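Local coordinates for polyprenyl synthetase (Zymomonas mobilis subsp. mobilis, PDB 4KKM), which probably catalyses chain-elongating condensation of isoprenyl diphosphates, as in other farnesyl and geranylgeranyl diphosphate synthases, with divalent metal ions as cofactor, at residues A43-V48 and Q142-E147; P123-A128 and A132-S137. All blocks are in the same frame, centred on the assembly; numbering follows the deposited sequence.

Contact 1: A43-V48 and Q142-E147; sequences AEQLPV and QALAFE
L144 reaches out from helix 131-150 and lays both methyls against Q45, and CD2 also against L46, at the end of helix 24-45. Its CD2 meets CD2 of L46 at 3.8 Å, the two leucines crossing at a slant. Q45 and L144 run past one another in opposite directions, and CG of Q45 lies 4.0 Å from L144 CD2. The glutamine chain leaves with CG anti to its own N (chi1 -163°) and then bends at chi2 (68°), which carries the amide across the other methyl: NE2 is 4.0 Å from L144 CD1. Beyond the leucine, that NE2 donates to two waters, one of which makes a weak bond to OE2 of E147. The bond from R92 of helix 87-109 to OE1 probably fixes the amide's rotation, leaving NE2 turned to the waters. L46 also packs on M60 and on K174 of the second subunit. In this all-helical isoprenoid synthase fold the contact joins the end of helix 24-45 to a helix that stacks F146 on F146 of the second subunit. Direct contact is small, 132 Å² in all, and mostly apolar, through van der Waals contacts, while the polar ends of Q45 and E147 are linked, weakly, through water.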
ATOM      1  N   ALA B  43      13.296  11.323   7.812  1.00 30.08           N
ATOM      2  CA  ALA B  43      13.345  12.774   7.662  1.00 34.96           C
ATOM      3  C   ALA B  43      13.753  13.149   6.245  1.00 38.11           C
ATOM      4  O   ALA B  43      13.185  14.061   5.649  1.00 34.14           O
ATOM      5  CB  ALA B  43      14.315  13.387   8.673  1.00 37.48           C
ATOM      6  N   GLU B  44      14.732  12.425   5.710  1.00 34.44           N
ATOM      7  CA  GLU B  44      15.233  12.666   4.364  1.00 36.66           C
ATOM      8  C   GLU B  44      14.235  12.238   3.292  1.00 33.83           C
ATOM      9  O   GLU B  44      14.171  12.829   2.212  1.00 32.17           O
ATOM     10  CB  GLU B  44      16.556  11.926   4.163  1.00 44.49           C
ATOM     11  CG  GLU B  44      17.192  12.119   2.799  1.00 55.47           C
ATOM     12  CD  GLU B  44      18.590  11.529   2.724  1.00 67.76           C
ATOM     13  OE1 GLU B  44      18.836  10.487   3.374  1.00 69.44           O
ATOM     14  OE2 GLU B  44      19.446  12.115   2.024  1.00 72.20           O
ATOM     15  N   GLN B  45      13.464  11.200   3.600  1.00 29.26           N
ATOM     16  CA  GLN B  45      12.488  10.649   2.673  1.00 29.23           C
ATOM     17  C   GLN B  45      11.221  11.498   2.608  1.00 32.15           C
ATOM     18  O   GLN B  45      10.423  11.372   1.675  1.00 30.94           O
ATOM     19  CB  GLN B  45      12.123   9.220   3.096  1.00 24.63           C
ATOM     20  CG  GLN B  45      11.453   8.395   2.019  1.00 28.99           C
ATOM     21  CD  GLN B  45      12.389   8.069   0.880  1.00 34.35           C
ATOM     22  OE1 GLN B  45      13.550   7.723   1.095  1.00 36.86           O
ATOM     23  NE2 GLN B  45      11.895   8.192  -0.346  1.00 36.34           N
ATOM     24  N   LEU B  46      11.033  12.365   3.600  1.00 24.07           N
ATOM     25  CA  LEU B  46       9.771  13.097   3.722  1.00 27.74           C
ATOM     26  C   LEU B  46       9.931  14.614   3.785  1.00 28.03           C
ATOM     27  O   LEU B  46       9.540  15.236   4.776  1.00 30.63           O
ATOM     28  CB  LEU B  46       8.998  12.613   4.954  1.00 25.08           C
ATOM     29  CG  LEU B  46       8.622  11.123   4.973  1.00 24.17           C
ATOM     30  CD1 LEU B  46       8.093  10.707   6.335  1.00 24.98           C
ATOM     31  CD2 LEU B  46       7.595  10.809   3.905  1.00 26.30           C
ATOM     32  N   PRO B  47      10.491  15.221   2.724  1.00 30.88           N
ATOM     33  CA  PRO B  47      10.568  16.684   2.733  1.00 35.06           C
ATOM     34  C   PRO B  47       9.169  17.291   2.758  1.00 38.14           C
ATOM     35  O   PRO B  47       8.268  16.770   2.100  1.00 34.79           O
ATOM     36  CB  PRO B  47      11.275  17.011   1.412  1.00 35.79           C
ATOM     37  CG  PRO B  47      10.992  15.845   0.531  1.00 34.29           C
ATOM     38  CD  PRO B  47      10.942  14.647   1.443  1.00 30.01           C
ATOM     39  N   VAL B  48       8.995  18.365   3.523  1.00 39.14           N
ATOM     40  CA  VAL B  48       7.688  18.996   3.690  1.00 32.91           C
ATOM     41  C   VAL B  48       7.414  20.003   2.583  1.00 31.38           C
ATOM     42  O   VAL B  48       8.107  21.007   2.477  1.00 38.41           O
ATOM     43  CB  VAL B  48       7.598  19.742   5.037  1.00 36.64           C
ATOM     44  CG1 VAL B  48       6.243  20.444   5.169  1.00 31.19           C
ATOM     45  CG2 VAL B  48       7.844  18.782   6.196  1.00 35.41           C
ATOM     46  N   GLN B 142       2.001   3.362   3.226  1.00 18.59           N
ATOM     47  CA  GLN B 142       2.039   2.029   2.627  1.00 19.65           C
ATOM     48  C   GLN B 142       2.649   2.091   1.223  1.00 20.59           C
ATOM     49  O   GLN B 142       3.515   1.286   0.873  1.00 22.00           O
ATOM     50  CB  GLN B 142       0.661   1.340   2.590  1.00 17.48           C
ATOM     51  CG  GLN B 142       0.717   0.041   1.765  1.00 20.40           C
ATOM     52  CD  GLN B 142      -0.418  -0.941   2.038  1.00 23.35           C
ATOM     53  OE1 GLN B 142      -0.227  -2.155   1.930  1.00 22.50           O
ATOM     54  NE2 GLN B 142      -1.597  -0.427   2.395  1.00 21.40           N
ATOM     55  N   ALA B 143       2.201   3.055   0.423  1.00 18.28           N
ATOM     56  CA  ALA B 143       2.769   3.238  -0.910  1.00 22.01           C
ATOM     57  C   ALA B 143       4.273   3.496  -0.827  1.00 23.09           C
ATOM     58  O   ALA B 143       5.046   2.976  -1.630  1.00 22.50           O
ATOM     59  CB  ALA B 143       2.075   4.392  -1.638  1.00 19.51           C
ATOM     60  N   LEU B 144       4.680   4.291   0.161  1.00 20.38           N
ATOM     61  CA  LEU B 144       6.089   4.671   0.303  1.00 22.42           C
ATOM     62  C   LEU B 144       6.990   3.454   0.529  1.00 25.27           C
ATOM     63  O   LEU B 144       8.122   3.412   0.032  1.00 23.84           O
ATOM     64  CB  LEU B 144       6.268   5.680   1.444  1.00 20.77           C
ATOM     65  CG  LEU B 144       7.679   6.252   1.589  1.00 24.08           C
ATOM     66  CD1 LEU B 144       8.091   6.974   0.306  1.00 27.14           C
ATOM     67  CD2 LEU B 144       7.756   7.188   2.789  1.00 21.29           C
ATOM     68  N   ALA B 145       6.488   2.464   1.266  1.00 19.46           N
ATOM     69  CA  ALA B 145       7.264   1.254   1.532  1.00 19.33           C
ATOM     70  C   ALA B 145       7.730   0.608   0.231  1.00 26.39           C
ATOM     71  O   ALA B 145       8.878   0.165   0.111  1.00 23.52           O
ATOM     72  CB  ALA B 145       6.437   0.250   2.336  1.00 18.92           C
ATOM     73  N   PHE B 146       6.830   0.561  -0.747  1.00 24.54           N
ATOM     74  CA  PHE B 146       7.124  -0.115  -2.009  1.00 25.80           C
ATOM     75  C   PHE B 146       7.996   0.741  -2.914  1.00 25.66           C
ATOM     76  O   PHE B 146       8.848   0.216  -3.641  1.00 24.86           O
ATOM     77  CB  PHE B 146       5.831  -0.562  -2.701  1.00 21.33           C
ATOM     78  CG  PHE B 146       5.086  -1.602  -1.925  1.00 23.22           C
ATOM     79  CD1 PHE B 146       5.493  -2.932  -1.956  1.00 22.72           C
ATOM     80  CD2 PHE B 146       4.014  -1.252  -1.121  1.00 25.74           C
ATOM     81  CE1 PHE B 146       4.827  -3.895  -1.211  1.00 22.39           C
ATOM     82  CE2 PHE B 146       3.346  -2.209  -0.375  1.00 23.49           C
ATOM     83  CZ  PHE B 146       3.750  -3.534  -0.423  1.00 22.98           C
ATOM     84  N   GLU B 147       7.802   2.058  -2.854  1.00 25.10           N
ATOM     85  CA  GLU B 147       8.698   2.972  -3.558  1.00 25.11           C
ATOM     86  C   GLU B 147      10.133   2.785  -3.079  1.00 29.46           C
ATOM     87  O   GLU B 147      11.057   2.710  -3.890  1.00 29.85           O
ATOM     88  CB  GLU B 147       8.279   4.440  -3.384  1.00 23.12           C
ATOM     89  CG  GLU B 147       9.092   5.377  -4.280  1.00 29.65           C
ATOM     90  CD  GLU B 147       8.755   6.845  -4.091  1.00 31.04           C
ATOM     91  OE1 GLU B 147       7.719   7.150  -3.462  1.00 26.77           O
ATOM     92  OE2 GLU B 147       9.531   7.697  -4.575  1.00 30.63           O
TER
HETATM   93  O   HOH W   1       9.678   9.537  -1.664  1.00 40.71           O
HETATM   94  O   HOH W   2      12.622   8.304  -3.072  1.00 50.73           O

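Contact 2: P123-A128 and A132-S137; sequences PTVHKA and ASAVLS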
ATOM      1  N   PRO B 123       0.371  11.580  21.456  1.00 68.96           N
ATOM      2  CA  PRO B 123      -0.986  11.588  20.906  1.00 64.48           C
ATOM      3  C   PRO B 123      -0.986  11.014  19.495  1.00 56.02           C
ATOM      4  O   PRO B 123      -0.037  11.211  18.734  1.00 51.32           O
ATOM      5  CB  PRO B 123      -1.368  13.076  20.899  1.00 69.55           C
ATOM      6  CG  PRO B 123      -0.084  13.819  21.009  1.00 72.07           C
ATOM      7  CD  PRO B 123       0.841  12.934  21.795  1.00 73.27           C
ATOM      8  N   THR B 124      -2.037  10.279  19.165  1.00 52.58           N
ATOM      9  CA  THR B 124      -2.127   9.633  17.867  1.00 49.83           C
ATOM     10  C   THR B 124      -2.370  10.647  16.753  1.00 47.09           C
ATOM     11  O   THR B 124      -2.725  11.798  17.011  1.00 46.10           O
ATOM     12  CB  THR B 124      -3.229   8.573  17.869  1.00 53.72           C
ATOM     13  OG1 THR B 124      -4.455   9.171  18.313  1.00 54.39           O
ATOM     14  CG2 THR B 124      -2.851   7.429  18.812  1.00 55.44           C
ATOM     15  N   VAL B 125      -2.172  10.213  15.513  1.00 40.98           N
ATOM     16  CA  VAL B 125      -2.278  11.108  14.364  1.00 33.53           C
ATOM     17  C   VAL B 125      -3.662  11.753  14.250  1.00 38.29           C
ATOM     18  O   VAL B 125      -3.772  12.959  14.021  1.00 40.10           O
ATOM     19  CB  VAL B 125      -1.903  10.383  13.053  1.00 31.64           C
ATOM     20  CG1 VAL B 125      -2.216  11.261  11.824  1.00 31.34           C
ATOM     21  CG2 VAL B 125      -0.436   9.985  13.094  1.00 33.92           C
ATOM     22  N   HIS B 126      -4.715  10.961  14.434  1.00 34.92           N
ATOM     23  CA  HIS B 126      -6.067  11.498  14.310  1.00 41.55           C
ATOM     24  C   HIS B 126      -6.368  12.526  15.401  1.00 43.79           C
ATOM     25  O   HIS B 126      -7.242  13.370  15.240  1.00 46.04           O
ATOM     26  CB  HIS B 126      -7.127  10.386  14.272  1.00 49.80           C
ATOM     27  CG  HIS B 126      -7.259   9.618  15.549  1.00 56.62           C
ATOM     28  ND1 HIS B 126      -8.296   9.818  16.438  1.00 57.58           N
ATOM     29  CD2 HIS B 126      -6.494   8.636  16.085  1.00 57.76           C
ATOM     30  CE1 HIS B 126      -8.160   9.000  17.463  1.00 60.02           C
ATOM     31  NE2 HIS B 126      -7.073   8.271  17.274  1.00 60.25           N
ATOM     32  N   LYS B 127      -5.620  12.467  16.500  1.00 45.63           N
ATOM     33  CA  LYS B 127      -5.783  13.435  17.582  1.00 49.21           C
ATOM     34  C   LYS B 127      -4.961  14.705  17.348  1.00 49.39           C
ATOM     35  O   LYS B 127      -5.475  15.817  17.470  1.00 47.16           O
ATOM     36  CB  LYS B 127      -5.419  12.804  18.928  1.00 51.16           C
ATOM     37  CG  LYS B 127      -6.315  11.642  19.316  1.00 58.92           C
ATOM     38  CD  LYS B 127      -7.783  12.060  19.385  1.00 64.74           C
ATOM     39  CE  LYS B 127      -8.159  12.611  20.755  1.00 71.52           C
ATOM     40  NZ  LYS B 127      -7.491  13.902  21.083  1.00 73.51           N
ATOM     41  N   ALA B 128      -3.684  14.537  17.019  1.00 47.71           N
ATOM     42  CA  ALA B 128      -2.810  15.677  16.750  1.00 50.99           C
ATOM     43  C   ALA B 128      -3.220  16.383  15.459  1.00 49.50           C
ATOM     44  O   ALA B 128      -3.044  17.592  15.310  1.00 49.50           O
ATOM     45  CB  ALA B 128      -1.356  15.222  16.670  1.00 50.25           C
ATOM     46  N   ALA B 132      -9.285  12.331   8.876  1.00 28.83           N
ATOM     47  CA  ALA B 132      -8.954  12.217   7.458  1.00 28.54           C
ATOM     48  C   ALA B 132      -7.446  12.177   7.227  1.00 26.22           C
ATOM     49  O   ALA B 132      -6.952  11.422   6.385  1.00 24.33           O
ATOM     50  CB  ALA B 132      -9.589  13.358   6.679  1.00 33.00           C
ATOM     51  N   SER B 133      -6.711  12.992   7.976  1.00 27.39           N
ATOM     52  CA  SER B 133      -5.263  13.015   7.841  1.00 24.58           C
ATOM     53  C   SER B 133      -4.642  11.685   8.274  1.00 23.77           C
ATOM     54  O   SER B 133      -3.616  11.275   7.744  1.00 25.08           O
ATOM     55  CB  SER B 133      -4.665  14.172   8.646  1.00 28.08           C
ATOM     56  OG  SER B 133      -5.053  15.424   8.098  1.00 27.84           O
ATOM     57  N   ALA B 134      -5.253  11.025   9.249  1.00 24.85           N
ATOM     58  CA  ALA B 134      -4.761   9.723   9.683  1.00 24.59           C
ATOM     59  C   ALA B 134      -4.992   8.681   8.594  1.00 25.17           C
ATOM     60  O   ALA B 134      -4.126   7.858   8.320  1.00 24.04           O
ATOM     61  CB  ALA B 134      -5.424   9.298  10.991  1.00 25.57           C
ATOM     62  N   VAL B 135      -6.166   8.711   7.976  1.00 23.94           N
ATOM     63  CA  VAL B 135      -6.441   7.790   6.877  1.00 25.95           C
ATOM     64  C   VAL B 135      -5.397   7.963   5.763  1.00 24.04           C
ATOM     65  O   VAL B 135      -4.760   6.998   5.343  1.00 25.07           O
ATOM     66  CB  VAL B 135      -7.857   7.999   6.303  1.00 28.98           C
ATOM     67  CG1 VAL B 135      -8.063   7.141   5.056  1.00 33.17           C
ATOM     68  CG2 VAL B 135      -8.916   7.696   7.365  1.00 29.64           C
ATOM     69  N   LEU B 136      -5.213   9.205   5.317  1.00 27.27           N
ATOM     70  CA  LEU B 136      -4.329   9.504   4.186  1.00 24.87           C
ATOM     71  C   LEU B 136      -2.847   9.299   4.486  1.00 21.47           C
ATOM     72  O   LEU B 136      -2.114   8.747   3.660  1.00 20.78           O
ATOM     73  CB  LEU B 136      -4.567  10.932   3.679  1.00 21.18           C
ATOM     74  CG  LEU B 136      -5.947  11.200   3.064  1.00 23.46           C
ATOM     75  CD1 LEU B 136      -6.031  12.617   2.507  1.00 24.40           C
ATOM     76  CD2 LEU B 136      -6.277  10.175   1.975  1.00 22.40           C
ATOM     77  N   SER B 137      -2.392   9.740   5.655  1.00 22.13           N
ATOM     78  CA  SER B 137      -0.980   9.562   5.998  1.00 21.09           C
ATOM     79  C   SER B 137      -0.619   8.079   6.048  1.00 22.46           C
ATOM     80  O   SER B 137       0.465   7.675   5.611  1.00 21.39           O
ATOM     81  CB  SER B 137      -0.633  10.264   7.323  1.00 21.44           C
ATOM     82  OG  SER B 137      -1.410   9.759   8.404  1.00 25.39           O
TER
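V125 turns CG1 anti to its backbone N (chi1 172°), and this one methyl carries most of the contact with helix 131-150. It sits 3.7 Å from A134 CA and 3.9 Å from A134 CB, close over the backbone of a residue too small to hold it off. S137, one turn further on, has OG placed between its own N and carbonyl carbon (chi1 59°), folded back on its helix, where it donates to S133 O at 2.8 Å. The hydroxyl approaches at a C=O...O angle of 139°, tilted somewhat from the carbonyl plane, and S133 O also accepts from S137 N. OG, its proton given to S133 O, lies 3.8 Å from V125 CG1, a van der Waals contact. Replacing S137 by an alanine removes the hydroxyl, which would probably leave S133 O with only the backbone N-H of that residue and a small gap beside the valine methyl. H126 contributes CB, 3.9 Å from A134 CB, while its ring leads away and NE2 bonds to D116 O; its side chain is about 8 Å from that of D114, which binds calcium with D108. In this all-helical fold the short helix 125-128, following strand 122-123, thus lies against the start of helix 131-150; I106 of helix 87-109 touches V125, A134 and S137, and helix 54-64 adds A63 beside V125 and A59 and M60 beside S137.

From the N terminus, helix 24-45 ends at the first half of contact 1, and the chain runs through helices 54-64, 71-80 and 87-109 and the small hairpin before helix 131-150 returns to close this long loop, 94 residues later. Contact 2 lies within that excursion: it closes a short connection of three residues between helix 125-128 and the early part of helix 131-150. The same helix therefore serves both, about 17 Å apart between centres, its first turns backing the region after the metal-binding aspartates and its later part meeting the end of helix 24-45. Both contacts border the second subunit, so helix 131-150 joins the end of helix 24-45 and helix 125-128 to the dimer interface.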